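Vascular protein tyrosine phosphatase 1 (Rattus norvegicus, PDB 3I36) probably catalyses removal of phosphate from phosphotyrosine in proteins, through the cytoplasmic catalytic domain of a receptor-type tyrosine phosphatase. Local coordinates at residues I58-Y63 and L80-S85; R71-Y76 and D97-A102; N103-Y108 and M281-M286; K112-T117 and T253-D258; D271-V276 and D291-L296. One frame throughout, in Å; residues are numbered along the deposited sequence.

Contact 1: residues I58-Y63 and L80-S85; sequences ISLPKY and LPYDIS
The Tyr82 ring takes Leu60 CB over one face, a CH-pi contact with CB 3.8 Å from the ring centroid and 25° off its normal. Lys62 CG lies at the ring edge, 3.5 Å from Tyr82 CD1, and Pro61 O is also near the ring plane. A face of the Tyr63 ring receives Pro61 CB of its own segment. With its CG anti to the carbonyl carbon (chi1 -58°), Tyr82 runs alongside Lys62 and crosses Leu60 at about a right angle. Asp83 N donates to Pro61 O (2.9 Å, nearly straight), while Asp83 OD2 accepts from Tyr63 N on the syn side (2.7 Å) and OD1 from Ala64 N. Pro61 O also accepts from a water, which in turn accepts from Ile84 N. Were Tyr82 an alanine, Leu60 would probably lose its aromatic seat and a gap open beside the Lys62 methylenes. Segment 80-85 follows the phosphotyrosine-recognition loop signature of classical tyrosine phosphatases; the side chain of Pro81 is about 8 Å from that of Val248, which probably binds substrate. The contact joins the loop after helix 28-53 to the loop leading into strand 86-88, with Leu80 and Pro81 packing on helix 63-66.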
# COMPACT_ATOMS: atom_id res chain seq x y z
N ILE A 58 11.81 -6.77 12.19
CA ILE A 58 12.65 -7.58 11.29
C ILE A 58 12.94 -8.99 11.80
O ILE A 58 13.36 -9.85 11.02
CB ILE A 58 13.94 -6.85 10.89
CG1 ILE A 58 14.89 -6.74 12.08
CG2 ILE A 58 13.59 -5.48 10.28
CD1 ILE A 58 16.32 -6.40 11.68
N SER A 59 12.73 -9.22 13.08
CA SER A 59 12.92 -10.56 13.62
C SER A 59 11.62 -11.38 13.56
O SER A 59 11.58 -12.49 14.07
CB SER A 59 13.45 -10.51 15.06
OG SER A 59 12.46 -10.00 15.93
N LEU A 60 10.57 -10.83 12.97
CA LEU A 60 9.33 -11.58 12.84
C LEU A 60 9.57 -12.66 11.80
O LEU A 60 10.12 -12.36 10.74
CB LEU A 60 8.18 -10.69 12.38
CG LEU A 60 7.64 -9.74 13.45
CD1 LEU A 60 6.78 -8.68 12.78
CD2 LEU A 60 6.83 -10.55 14.45
N PRO A 61 9.20 -13.90 12.12
CA PRO A 61 9.39 -15.02 11.18
C PRO A 61 8.73 -14.74 9.84
O PRO A 61 7.66 -14.13 9.78
CB PRO A 61 8.70 -16.18 11.89
CG PRO A 61 8.84 -15.87 13.33
CD PRO A 61 8.76 -14.37 13.44
N LYS A 62 9.38 -15.19 8.77
CA LYS A 62 8.87 -15.07 7.42
C LYS A 62 9.06 -16.43 6.79
O LYS A 62 9.58 -16.54 5.68
CB LYS A 62 9.68 -14.05 6.61
CG LYS A 62 10.18 -12.86 7.40
CD LYS A 62 11.42 -12.25 6.76
CE LYS A 62 12.64 -13.09 7.05
NZ LYS A 62 13.82 -12.22 7.20
N TYR A 63 8.64 -17.47 7.49
CA TYR A 63 8.90 -18.83 7.03
C TYR A 63 8.19 -19.15 5.72
O TYR A 63 8.79 -19.75 4.84
CB TYR A 63 8.49 -19.84 8.10
CG TYR A 63 9.31 -19.70 9.35
CD1 TYR A 63 10.66 -19.39 9.28
CD2 TYR A 63 8.75 -19.89 10.61
CE1 TYR A 63 11.43 -19.26 10.42
CE2 TYR A 63 9.51 -19.76 11.76
CZ TYR A 63 10.85 -19.44 11.65
OH TYR A 63 11.63 -19.31 12.78
N LEU A 80 9.95 -9.79 2.23
CA LEU A 80 9.18 -10.99 2.48
C LEU A 80 8.15 -10.69 3.54
O LEU A 80 8.45 -10.07 4.55
CB LEU A 80 10.09 -12.10 3.00
CG LEU A 80 11.29 -12.37 2.11
CD1 LEU A 80 12.09 -13.51 2.71
CD2 LEU A 80 10.84 -12.72 0.69
N PRO A 81 6.93 -11.19 3.32
CA PRO A 81 5.85 -10.97 4.28
C PRO A 81 6.13 -11.72 5.57
O PRO A 81 6.53 -12.89 5.54
CB PRO A 81 4.64 -11.57 3.57
CG PRO A 81 5.24 -12.65 2.64
CD PRO A 81 6.49 -11.94 2.14
N TYR A 82 5.91 -11.07 6.71
CA TYR A 82 5.97 -11.77 7.97
C TYR A 82 4.78 -12.71 8.07
O TYR A 82 3.68 -12.37 7.66
CB TYR A 82 5.96 -10.78 9.15
CG TYR A 82 7.09 -9.80 9.08
CD1 TYR A 82 8.40 -10.25 8.90
CD2 TYR A 82 6.87 -8.43 9.21
CE1 TYR A 82 9.45 -9.37 8.83
CE2 TYR A 82 7.93 -7.53 9.14
CZ TYR A 82 9.22 -8.01 8.95
OH TYR A 82 10.28 -7.14 8.89
N ASP A 83 5.03 -13.89 8.62
CA ASP A 83 3.99 -14.89 8.79
C ASP A 83 2.84 -14.34 9.61
O ASP A 83 1.68 -14.66 9.38
CB ASP A 83 4.57 -16.10 9.52
CG ASP A 83 5.62 -16.81 8.70
OD1 ASP A 83 5.42 -16.91 7.48
OD2 ASP A 83 6.65 -17.25 9.26
N ILE A 84 3.17 -13.51 10.59
CA ILE A 84 2.16 -13.07 11.53
C ILE A 84 1.06 -12.24 10.88
O ILE A 84 -0.04 -12.12 11.41
CB ILE A 84 2.81 -12.28 12.69
CG1 ILE A 84 1.84 -12.15 13.86
CG2 ILE A 84 3.30 -10.93 12.20
CD1 ILE A 84 2.51 -11.74 15.15
N SER A 85 1.35 -11.67 9.72
CA SER A 85 0.43 -10.73 9.10
C SER A 85 0.19 -11.06 7.64
O SER A 85 -0.52 -10.34 6.95
CB SER A 85 1.03 -9.32 9.18
OG SER A 85 2.32 -9.31 8.57
O HOH W 1 5.86 -13.42 11.66

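Contact 2: residues R71-Y76 and D97-A102; sequences RGKNRY and DDYINA
Asn74 OD1 is gripped by two groups of the facing segment. Tyr99 OH donates to it over a very short 2.5 Å, with the oxygen in the plane of the tyrosine ring. Asn101 ND2 donates over 2.8 Å, but arrives from above the carbonyl plane, 47° out of it, and the N-H...O angle is 146°. The two amide planes stand almost perpendicular. A chi1 of -178° turns the Tyr99 ring away from its own N, alongside Lys73, and brings its OH to Asn74. Lys73 is extended and slides past the ring in the opposite sense, its CD 3.7 Å from Tyr99 CD2 at the ring edge. The ammonium end has Asn70 OD1 as a partner and also donates to two waters. One of them reaches Tyr99 O; the other touches Asp97 OD1 weakly. A third water links Lys73 O to Asn101 N, 2.8 Å from each. Asn101, the centre of an inverse gamma turn, has further partners: ND2 donates to Val79 O, and OD1 accepts from Arg283 NH1. These buried amides tie together two sequence signatures of classical tyrosine phosphatases, the Lys-Asn-Arg-Tyr that opens the phosphotyrosine-recognition loop and the Asp-Tyr-Ile-Asn-Ala that leads into strand 102-105.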
# COMPACT_ATOMS: atom_id res chain seq x y z
N ARG A 71 9.64 -18.92 -2.92
CA ARG A 71 10.68 -17.92 -3.11
C ARG A 71 10.50 -17.19 -4.43
O ARG A 71 10.72 -15.98 -4.51
CB ARG A 71 12.06 -18.56 -3.03
CG ARG A 71 12.40 -19.05 -1.63
CD ARG A 71 13.60 -20.01 -1.64
NE ARG A 71 13.61 -20.86 -0.45
CZ ARG A 71 14.44 -21.88 -0.27
NH1 ARG A 71 15.34 -22.18 -1.20
NH2 ARG A 71 14.37 -22.60 0.84
N GLY A 72 10.07 -17.92 -5.45
CA GLY A 72 9.90 -17.35 -6.76
C GLY A 72 8.62 -16.53 -6.86
O GLY A 72 8.35 -15.93 -7.90
N LYS A 73 7.84 -16.52 -5.79
CA LYS A 73 6.62 -15.72 -5.77
C LYS A 73 6.91 -14.37 -5.14
O LYS A 73 6.04 -13.52 -5.01
CB LYS A 73 5.53 -16.45 -4.99
CG LYS A 73 5.22 -17.85 -5.51
CD LYS A 73 4.22 -18.52 -4.58
CE LYS A 73 3.91 -19.95 -5.02
NZ LYS A 73 3.02 -20.58 -4.01
N ASN A 74 8.16 -14.18 -4.74
CA ASN A 74 8.59 -12.91 -4.19
C ASN A 74 9.32 -12.10 -5.22
O ASN A 74 10.26 -12.59 -5.85
CB ASN A 74 9.50 -13.14 -3.00
CG ASN A 74 8.82 -13.92 -1.92
OD1 ASN A 74 7.66 -13.68 -1.61
ND2 ASN A 74 9.54 -14.87 -1.34
N ARG A 75 8.89 -10.86 -5.40
CA ARG A 75 9.53 -10.00 -6.37
C ARG A 75 10.95 -9.70 -5.94
O ARG A 75 11.89 -9.76 -6.74
CB ARG A 75 8.75 -8.70 -6.51
CG ARG A 75 9.40 -7.72 -7.49
CD ARG A 75 8.47 -6.55 -7.80
NE ARG A 75 7.34 -6.95 -8.64
CZ ARG A 75 7.44 -7.19 -9.94
NH1 ARG A 75 8.62 -7.05 -10.56
NH2 ARG A 75 6.37 -7.55 -10.64
N TYR A 76 11.11 -9.36 -4.67
CA TYR A 76 12.43 -9.08 -4.11
C TYR A 76 12.71 -10.03 -2.96
O TYR A 76 11.88 -10.18 -2.07
CB TYR A 76 12.51 -7.64 -3.61
CG TYR A 76 12.15 -6.66 -4.69
CD1 TYR A 76 13.01 -6.42 -5.75
CD2 TYR A 76 10.94 -5.98 -4.66
CE1 TYR A 76 12.69 -5.54 -6.74
CE2 TYR A 76 10.60 -5.09 -5.66
CZ TYR A 76 11.48 -4.87 -6.70
OH TYR A 76 11.16 -3.99 -7.70
N ASP A 97 0.05 -23.06 -1.85
CA ASP A 97 -0.96 -22.34 -2.61
C ASP A 97 -1.47 -21.14 -1.82
O ASP A 97 -2.06 -20.23 -2.38
CB ASP A 97 -2.15 -23.24 -2.90
CG ASP A 97 -1.83 -24.35 -3.87
OD1 ASP A 97 -0.76 -24.29 -4.53
OD2 ASP A 97 -2.66 -25.26 -3.97
N ASP A 98 -1.26 -21.14 -0.51
CA ASP A 98 -1.83 -20.07 0.31
C ASP A 98 -0.98 -18.81 0.20
O ASP A 98 -1.34 -17.75 0.72
CB ASP A 98 -1.98 -20.51 1.77
CG ASP A 98 -0.66 -20.50 2.56
OD1 ASP A 98 0.40 -20.09 2.04
OD2 ASP A 98 -0.70 -20.91 3.73
N TYR A 99 0.12 -18.92 -0.52
CA TYR A 99 1.15 -17.91 -0.38
C TYR A 99 1.03 -16.79 -1.39
O TYR A 99 0.89 -17.02 -2.59
CB TYR A 99 2.55 -18.49 -0.50
CG TYR A 99 3.56 -17.41 -0.29
CD1 TYR A 99 3.92 -17.02 1.00
CD2 TYR A 99 4.11 -16.73 -1.37
CE1 TYR A 99 4.81 -15.99 1.21
CE2 TYR A 99 5.03 -15.70 -1.17
CZ TYR A 99 5.36 -15.33 0.13
OH TYR A 99 6.25 -14.32 0.35
N ILE A 100 1.11 -15.57 -0.87
CA ILE A 100 1.30 -14.42 -1.72
C ILE A 100 2.11 -13.42 -0.92
O ILE A 100 2.00 -13.34 0.31
CB ILE A 100 -0.04 -13.80 -2.15
CG1 ILE A 100 0.21 -12.62 -3.10
CG2 ILE A 100 -0.84 -13.40 -0.90
CD1 ILE A 100 -1.00 -12.26 -3.97
N ASN A 101 2.95 -12.68 -1.62
CA ASN A 101 3.77 -11.71 -0.95
C ASN A 101 2.91 -10.49 -0.66
O ASN A 101 2.81 -9.57 -1.47
CB ASN A 101 4.96 -11.31 -1.80
CG ASN A 101 5.96 -10.51 -1.00
OD1 ASN A 101 5.59 -9.53 -0.34
ND2 ASN A 101 7.22 -10.94 -1.01
N ALA A 102 2.26 -10.53 0.50
CA ALA A 102 1.29 -9.53 0.89
C ALA A 102 1.05 -9.67 2.38
O ALA A 102 1.10 -10.77 2.93
CB ALA A 102 -0.04 -9.73 0.14
O HOH W 2 3.35 -13.31 -4.37
O HOH W 3 0.73 -19.14 -4.19
O HOH W 4 2.53 -23.21 -4.65

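Contact 3: residues N103-Y108 and M281-M286; sequences NYMPGY and MHRPLM
Pro106 sets its CD-CG edge over one face of the His282 ring, just past the end of strand 102-105, the outermost strand of the tyrosine phosphatase sheet, where it meets the loop between helices 272-280 and 290-305. Pro106 CD sits over the centre of the imidazole, 3.3 Å from its centroid and only 8° off the normal, a CH-pi contact. Beside it, the bent chain of Met105 slides past His282, with CE 3.4 Å from His282 CB. Met105 and Met286 reach toward each other, with Met105 CE 3.9 Å from Met286 CG and 4.1 Å from Met286 CE. Met105 SD rests against Arg283 CB at 3.7 Å. In the next shell, His282 ND1 is hydrogen-bonded to Asp278 O, which fixes the turn of the ring beneath the proline. Leu279 of helix 272-280 packs on both methionines. A type II turn from Arg283 to Met286 returns the loop toward Met105. Extended as far as NE, the Arg283 chain reaches the phosphate-binding loop, NE donating to Gly247 O and NH2 to Ala246 O.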
# COMPACT_ATOMS: atom_id res chain seq x y z
N ASN A 103 0.79 -8.55 3.03
CA ASN A 103 0.44 -8.57 4.44
C ASN A 103 -0.73 -7.65 4.68
O ASN A 103 -0.84 -6.61 4.03
CB ASN A 103 1.59 -8.06 5.30
CG ASN A 103 2.79 -8.95 5.22
OD1 ASN A 103 2.93 -9.93 5.97
ND2 ASN A 103 3.68 -8.63 4.30
N TYR A 104 -1.56 -8.02 5.64
CA TYR A 104 -2.59 -7.11 6.12
C TYR A 104 -1.89 -6.01 6.87
O TYR A 104 -1.04 -6.27 7.70
CB TYR A 104 -3.52 -7.83 7.07
CG TYR A 104 -4.25 -8.96 6.43
CD1 TYR A 104 -5.34 -8.72 5.60
CD2 TYR A 104 -3.86 -10.27 6.64
CE1 TYR A 104 -6.02 -9.78 5.00
CE2 TYR A 104 -4.52 -11.32 6.06
CZ TYR A 104 -5.60 -11.07 5.24
OH TYR A 104 -6.25 -12.14 4.66
N MET A 105 -2.25 -4.78 6.57
CA MET A 105 -1.68 -3.64 7.27
C MET A 105 -2.82 -2.93 7.94
O MET A 105 -3.85 -2.65 7.32
CB MET A 105 -0.98 -2.71 6.28
CG MET A 105 -0.19 -3.44 5.23
SD MET A 105 1.24 -4.31 5.92
CE MET A 105 1.87 -2.93 6.88
N PRO A 106 -2.66 -2.64 9.23
CA PRO A 106 -3.73 -1.89 9.87
C PRO A 106 -3.89 -0.52 9.24
O PRO A 106 -2.93 0.13 8.76
CB PRO A 106 -3.24 -1.76 11.33
CG PRO A 106 -2.28 -2.94 11.48
CD PRO A 106 -1.58 -2.98 10.17
N GLY A 107 -5.13 -0.09 9.24
CA GLY A 107 -5.42 1.28 8.93
C GLY A 107 -5.85 1.93 10.23
O GLY A 107 -5.71 1.38 11.32
N TYR A 108 -6.39 3.12 10.09
CA TYR A 108 -6.89 3.83 11.25
C TYR A 108 -7.99 3.03 11.97
O TYR A 108 -8.04 2.99 13.19
CB TYR A 108 -7.41 5.18 10.83
CG TYR A 108 -7.84 6.02 12.00
CD1 TYR A 108 -6.91 6.67 12.78
CD2 TYR A 108 -9.18 6.14 12.33
CE1 TYR A 108 -7.29 7.44 13.86
CE2 TYR A 108 -9.58 6.94 13.40
CZ TYR A 108 -8.63 7.57 14.16
OH TYR A 108 -8.99 8.34 15.23
N MET A 281 5.68 -3.61 11.85
CA MET A 281 5.31 -4.83 12.56
C MET A 281 4.47 -5.73 11.67
O MET A 281 4.14 -6.86 12.06
CB MET A 281 4.55 -4.50 13.84
CG MET A 281 5.41 -3.91 14.93
SD MET A 281 6.67 -5.10 15.41
CE MET A 281 5.65 -6.48 15.93
N HIS A 282 4.09 -5.24 10.50
CA HIS A 282 3.25 -6.03 9.60
C HIS A 282 3.91 -6.42 8.29
O HIS A 282 3.52 -7.38 7.65
CB HIS A 282 1.93 -5.31 9.34
CG HIS A 282 1.04 -5.32 10.53
ND1 HIS A 282 1.15 -4.39 11.55
CD2 HIS A 282 0.07 -6.18 10.91
CE1 HIS A 282 0.26 -4.67 12.48
NE2 HIS A 282 -0.41 -5.75 12.12
N ARG A 283 4.92 -5.66 7.89
CA ARG A 283 5.59 -5.95 6.64
C ARG A 283 6.90 -5.22 6.73
O ARG A 283 6.96 -4.13 7.29
CB ARG A 283 4.77 -5.41 5.48
CG ARG A 283 5.28 -5.76 4.09
CD ARG A 283 4.17 -5.48 3.07
NE ARG A 283 4.62 -5.60 1.68
CZ ARG A 283 4.76 -6.76 1.04
NH1 ARG A 283 4.51 -7.91 1.66
NH2 ARG A 283 5.16 -6.76 -0.23
N PRO A 284 7.97 -5.82 6.20
CA PRO A 284 9.26 -5.16 6.26
C PRO A 284 9.25 -3.87 5.49
O PRO A 284 8.46 -3.69 4.54
CB PRO A 284 10.19 -6.15 5.53
CG PRO A 284 9.26 -6.99 4.71
CD PRO A 284 8.07 -7.15 5.59
N LEU A 285 10.11 -2.95 5.91
CA LEU A 285 10.52 -1.82 5.10
C LEU A 285 9.43 -0.80 4.82
O LEU A 285 9.63 0.11 4.02
CB LEU A 285 11.08 -2.33 3.77
CG LEU A 285 12.37 -3.13 3.92
CD1 LEU A 285 12.73 -3.80 2.62
CD2 LEU A 285 13.51 -2.20 4.40
N MET A 286 8.26 -0.95 5.44
CA MET A 286 7.17 -0.02 5.17
C MET A 286 7.67 1.38 5.41
O MET A 286 8.19 1.67 6.49
CB MET A 286 5.97 -0.33 6.06
CG MET A 286 5.47 -1.76 5.93
SD MET A 286 5.16 -2.20 4.20
CE MET A 286 3.85 -1.07 3.84

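Contact 4: residues K112-T117 and T253-D258; sequences KDFIAT and TFIAID
The first torsions of Phe114 (chi1 -66°) and Ile255 (chi1 -70°) place the phenyl ring and Ile255 CG1 where they overlap. The two side chains pass in opposite directions. Ile255 CG1 lies over one ring face, a CH-pi contact 3.9 Å from the centroid, while Ile255 CG2 touches Phe114 CD1 at 3.7 Å. At the ring edge stands Asp258, its OD2 3.1 Å from Phe114 CZ and its carboxylate turned 81° to the ring. That buried charge is met by salt bridges to Arg224 and Arg228 of helix 218-231. Ala116 CB adds a looser touch on Ile255 CD1 at 4.3 Å. With a serine in place of Phe114, Ile255 CG1 and CG2 would probably lose the ring face they pack on. This is helix-on-sheet packing in the alpha/beta core of the tyrosine phosphatase fold, on the helix that follows the phosphate-binding loop. Strand 114-117 and segment 253-258 run nearly antiparallel, their axes 10.4 Å apart; the strand lies between strands 102-105 and 240-243, while helices 218-231 and 290-305 pack against helix 249-267.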
# COMPACT_ATOMS: atom_id res chain seq x y z
N LYS A 112 -7.18 -4.84 9.41
CA LYS A 112 -7.13 -5.33 8.04
C LYS A 112 -7.63 -4.31 7.02
O LYS A 112 -8.14 -4.68 5.96
CB LYS A 112 -7.93 -6.63 7.91
CG LYS A 112 -7.36 -7.80 8.69
CD LYS A 112 -8.13 -9.08 8.36
CE LYS A 112 -7.41 -10.32 8.85
NZ LYS A 112 -8.18 -11.54 8.52
N ASP A 113 -7.46 -3.04 7.34
CA ASP A 113 -7.90 -1.98 6.43
C ASP A 113 -7.18 -2.06 5.11
O ASP A 113 -7.71 -1.64 4.08
CB ASP A 113 -7.66 -0.61 7.04
CG ASP A 113 -8.62 -0.31 8.16
OD1 ASP A 113 -8.37 0.66 8.88
OD2 ASP A 113 -9.60 -1.08 8.32
N PHE A 114 -5.96 -2.57 5.14
CA PHE A 114 -5.15 -2.60 3.94
C PHE A 114 -4.55 -3.96 3.75
O PHE A 114 -4.34 -4.70 4.70
CB PHE A 114 -3.98 -1.62 4.05
CG PHE A 114 -4.40 -0.19 4.09
CD1 PHE A 114 -4.57 0.45 5.30
CD2 PHE A 114 -4.63 0.52 2.92
CE1 PHE A 114 -4.94 1.78 5.35
CE2 PHE A 114 -5.01 1.85 2.96
CZ PHE A 114 -5.16 2.48 4.17
N ILE A 115 -4.23 -4.26 2.51
CA ILE A 115 -3.28 -5.30 2.21
C ILE A 115 -2.17 -4.61 1.47
O ILE A 115 -2.41 -3.95 0.45
CB ILE A 115 -3.86 -6.38 1.34
CG1 ILE A 115 -4.88 -7.18 2.14
CG2 ILE A 115 -2.74 -7.28 0.80
CD1 ILE A 115 -5.72 -8.09 1.28
N ALA A 116 -0.95 -4.72 1.99
CA ALA A 116 0.20 -4.23 1.25
C ALA A 116 0.79 -5.42 0.53
O ALA A 116 1.04 -6.46 1.12
CB ALA A 116 1.23 -3.61 2.19
N THR A 117 1.00 -5.27 -0.76
CA THR A 117 1.53 -6.37 -1.53
C THR A 117 2.49 -5.84 -2.57
O THR A 117 2.49 -4.65 -2.87
CB THR A 117 0.39 -7.19 -2.17
OG1 THR A 117 0.92 -8.40 -2.72
CG2 THR A 117 -0.29 -6.38 -3.28
N THR A 253 4.09 4.52 2.53
CA THR A 253 3.90 5.96 2.60
C THR A 253 2.42 6.28 2.40
O THR A 253 1.83 7.03 3.17
CB THR A 253 4.78 6.68 1.56
OG1 THR A 253 6.14 6.35 1.82
CG2 THR A 253 4.61 8.19 1.64
N PHE A 254 1.82 5.69 1.38
CA PHE A 254 0.42 5.95 1.12
C PHE A 254 -0.44 5.51 2.31
O PHE A 254 -1.33 6.23 2.77
CB PHE A 254 -0.02 5.20 -0.12
CG PHE A 254 -1.48 5.32 -0.38
CD1 PHE A 254 -1.98 6.40 -1.09
CD2 PHE A 254 -2.36 4.38 0.12
CE1 PHE A 254 -3.32 6.53 -1.32
CE2 PHE A 254 -3.72 4.51 -0.10
CZ PHE A 254 -4.19 5.59 -0.83
N ILE A 255 -0.17 4.31 2.81
CA ILE A 255 -0.98 3.81 3.92
C ILE A 255 -0.82 4.72 5.13
O ILE A 255 -1.80 5.08 5.80
CB ILE A 255 -0.60 2.39 4.28
CG1 ILE A 255 -1.06 1.43 3.17
CG2 ILE A 255 -1.24 2.01 5.64
CD1 ILE A 255 -0.63 0.01 3.42
N ALA A 256 0.42 5.12 5.39
CA ALA A 256 0.67 5.99 6.54
C ALA A 256 -0.05 7.31 6.36
O ALA A 256 -0.63 7.84 7.30
CB ALA A 256 2.17 6.22 6.72
N ILE A 257 -0.02 7.87 5.15
CA ILE A 257 -0.68 9.15 4.93
C ILE A 257 -2.17 9.00 5.21
O ILE A 257 -2.80 9.86 5.82
CB ILE A 257 -0.53 9.56 3.46
CG1 ILE A 257 0.89 10.03 3.19
CG2 ILE A 257 -1.54 10.65 3.12
CD1 ILE A 257 1.16 10.21 1.70
N ASP A 258 -2.73 7.90 4.77
CA ASP A 258 -4.16 7.69 4.96
C ASP A 258 -4.47 7.66 6.45
O ASP A 258 -5.43 8.28 6.93
CB ASP A 258 -4.61 6.39 4.30
CG ASP A 258 -6.09 6.12 4.50
OD1 ASP A 258 -6.92 6.92 4.01
OD2 ASP A 258 -6.43 5.12 5.15

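Contact 5: residues D271-V276 and D291-L296; sequences DVYGIV and DQYVFL
Val272 and Val276, one turn apart on helix 272-280, meet Tyr293 and Leu296 in apolar packing. Val272 CG1 is 3.7 Å from Tyr293 CE1 and equally near Leu296 CD1. Val276 comes in with its other branch, CG2, at the edge of the Tyr293 ring and 3.8 Å from Leu296 CD1. A chi1 of -173° swings the Tyr293 ring across to the facing helix, where Tyr293 OH lies 3.5 Å from Tyr273 CA. The polar part is separate: Tyr293 OH hydrogen-bonds Glu49 OE2 of helix 28-53, whose Leu53 also packs on Tyr293 and Val276. At the start of helix 272-280, Asp271 is the N-cap, with OD1 accepting from Gly274 N at 2.8 Å from well above the carboxylate plane. The axes of segments 272-276 and 291-296 cross at 130° and come within 11.2 Å. The arrangement belongs to the helical side of the tyrosine phosphatase fold, where the connection between these two helices carries Gln288, probably a substrate-binding residue.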
# COMPACT_ATOMS: atom_id res chain seq x y z
N ASP A 271 0.90 10.67 14.94
CA ASP A 271 1.96 9.83 15.44
C ASP A 271 2.47 9.07 14.23
O ASP A 271 2.09 7.93 13.98
CB ASP A 271 1.45 8.89 16.52
CG ASP A 271 2.58 8.16 17.22
OD1 ASP A 271 3.75 8.33 16.80
OD2 ASP A 271 2.30 7.44 18.18
N VAL A 272 3.34 9.73 13.49
CA VAL A 272 3.87 9.14 12.28
C VAL A 272 4.72 7.96 12.71
O VAL A 272 4.69 6.90 12.11
CB VAL A 272 4.74 10.15 11.54
CG1 VAL A 272 5.38 9.50 10.30
CG2 VAL A 272 3.90 11.37 11.15
N TYR A 273 5.51 8.18 13.75
CA TYR A 273 6.39 7.15 14.25
C TYR A 273 5.57 5.91 14.60
O TYR A 273 5.91 4.80 14.20
CB TYR A 273 7.14 7.65 15.48
CG TYR A 273 8.12 6.63 16.00
CD1 TYR A 273 9.44 6.63 15.57
CD2 TYR A 273 7.73 5.67 16.91
CE1 TYR A 273 10.34 5.70 16.03
CE2 TYR A 273 8.62 4.74 17.39
CZ TYR A 273 9.92 4.76 16.95
OH TYR A 273 10.82 3.83 17.42
N GLY A 274 4.49 6.10 15.34
CA GLY A 274 3.63 5.00 15.77
C GLY A 274 3.00 4.29 14.60
O GLY A 274 2.87 3.06 14.59
N ILE A 275 2.63 5.05 13.59
CA ILE A 275 2.06 4.45 12.40
C ILE A 275 3.10 3.61 11.69
O ILE A 275 2.86 2.45 11.37
CB ILE A 275 1.50 5.51 11.45
CG1 ILE A 275 0.23 6.10 12.07
CG2 ILE A 275 1.17 4.89 10.08
CD1 ILE A 275 -0.19 7.42 11.43
N VAL A 276 4.27 4.19 11.43
CA VAL A 276 5.26 3.46 10.65
C VAL A 276 5.71 2.25 11.44
O VAL A 276 5.89 1.18 10.89
CB VAL A 276 6.46 4.33 10.25
CG1 VAL A 276 7.52 3.49 9.52
CG2 VAL A 276 5.96 5.50 9.38
N ASP A 291 13.64 9.67 3.08
CA ASP A 291 12.95 10.71 2.32
C ASP A 291 11.44 10.49 2.40
O ASP A 291 10.66 11.43 2.59
CB ASP A 291 13.39 10.71 0.84
CG ASP A 291 14.85 11.09 0.66
OD1 ASP A 291 15.56 11.33 1.66
OD2 ASP A 291 15.30 11.16 -0.51
N GLN A 292 11.02 9.24 2.26
CA GLN A 292 9.60 8.95 2.38
C GLN A 292 9.09 9.31 3.76
O GLN A 292 8.00 9.84 3.89
CB GLN A 292 9.31 7.47 2.09
CG GLN A 292 9.45 7.16 0.62
CD GLN A 292 9.46 5.68 0.34
OE1 GLN A 292 9.40 4.86 1.25
NE2 GLN A 292 9.56 5.33 -0.94
N TYR A 293 9.86 8.98 4.78
CA TYR A 293 9.45 9.27 6.14
C TYR A 293 9.32 10.77 6.36
O TYR A 293 8.39 11.23 7.02
CB TYR A 293 10.46 8.69 7.13
CG TYR A 293 10.03 8.78 8.57
CD1 TYR A 293 9.16 7.85 9.11
CD2 TYR A 293 10.48 9.81 9.39
CE1 TYR A 293 8.77 7.92 10.42
CE2 TYR A 293 10.10 9.88 10.71
CZ TYR A 293 9.23 8.93 11.22
OH TYR A 293 8.83 8.98 12.53
N VAL A 294 10.26 11.53 5.83
CA VAL A 294 10.17 12.98 5.92
C VAL A 294 8.97 13.46 5.12
O VAL A 294 8.24 14.34 5.55
CB VAL A 294 11.45 13.67 5.44
CG1 VAL A 294 11.26 15.19 5.41
CG2 VAL A 294 12.61 13.28 6.36
N PHE A 295 8.79 12.87 3.94
CA PHE A 295 7.64 13.19 3.09
C PHE A 295 6.34 13.03 3.85
O PHE A 295 5.42 13.83 3.68
CB PHE A 295 7.66 12.30 1.84
CG PHE A 295 6.52 12.55 0.88
CD1 PHE A 295 6.56 13.62 -0.01
CD2 PHE A 295 5.43 11.70 0.86
CE1 PHE A 295 5.53 13.83 -0.90
CE2 PHE A 295 4.40 11.91 -0.02
CZ PHE A 295 4.43 12.97 -0.90
N LEU A 296 6.26 12.00 4.70
CA LEU A 296 5.04 11.80 5.50
C LEU A 296 4.85 12.96 6.41
O LEU A 296 3.75 13.48 6.59
CB LEU A 296 5.18 10.58 6.40
CG LEU A 296 4.93 9.25 5.75
CD1 LEU A 296 5.05 8.18 6.81
CD2 LEU A 296 3.53 9.30 5.14

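Overall arrangement
Contact 4 lies nearest the middle of the chain and is wholly buried, whereas contact 1 is partly open and relies on backbone bonds, a carboxylate and a water. Contacts 3 and 4 share the sheet: strands 102-105 and 114-117 are neighbours, joined by backbone bonds such as Asn103 O to Ala116 N. Contacts 4 and 5 meet through helices 249-267 and 290-305, where Leu296 packs on Ala256 and Ile257, and both are mainly apolar. Contact 2 is also buried but polar, built from amides and waters. Contact 3, buried too, mixes a proline-imidazole CH-pi contact with methionine packing, and Ser85 OG probably bonds His282 O, bringing contact 1 to contact 3.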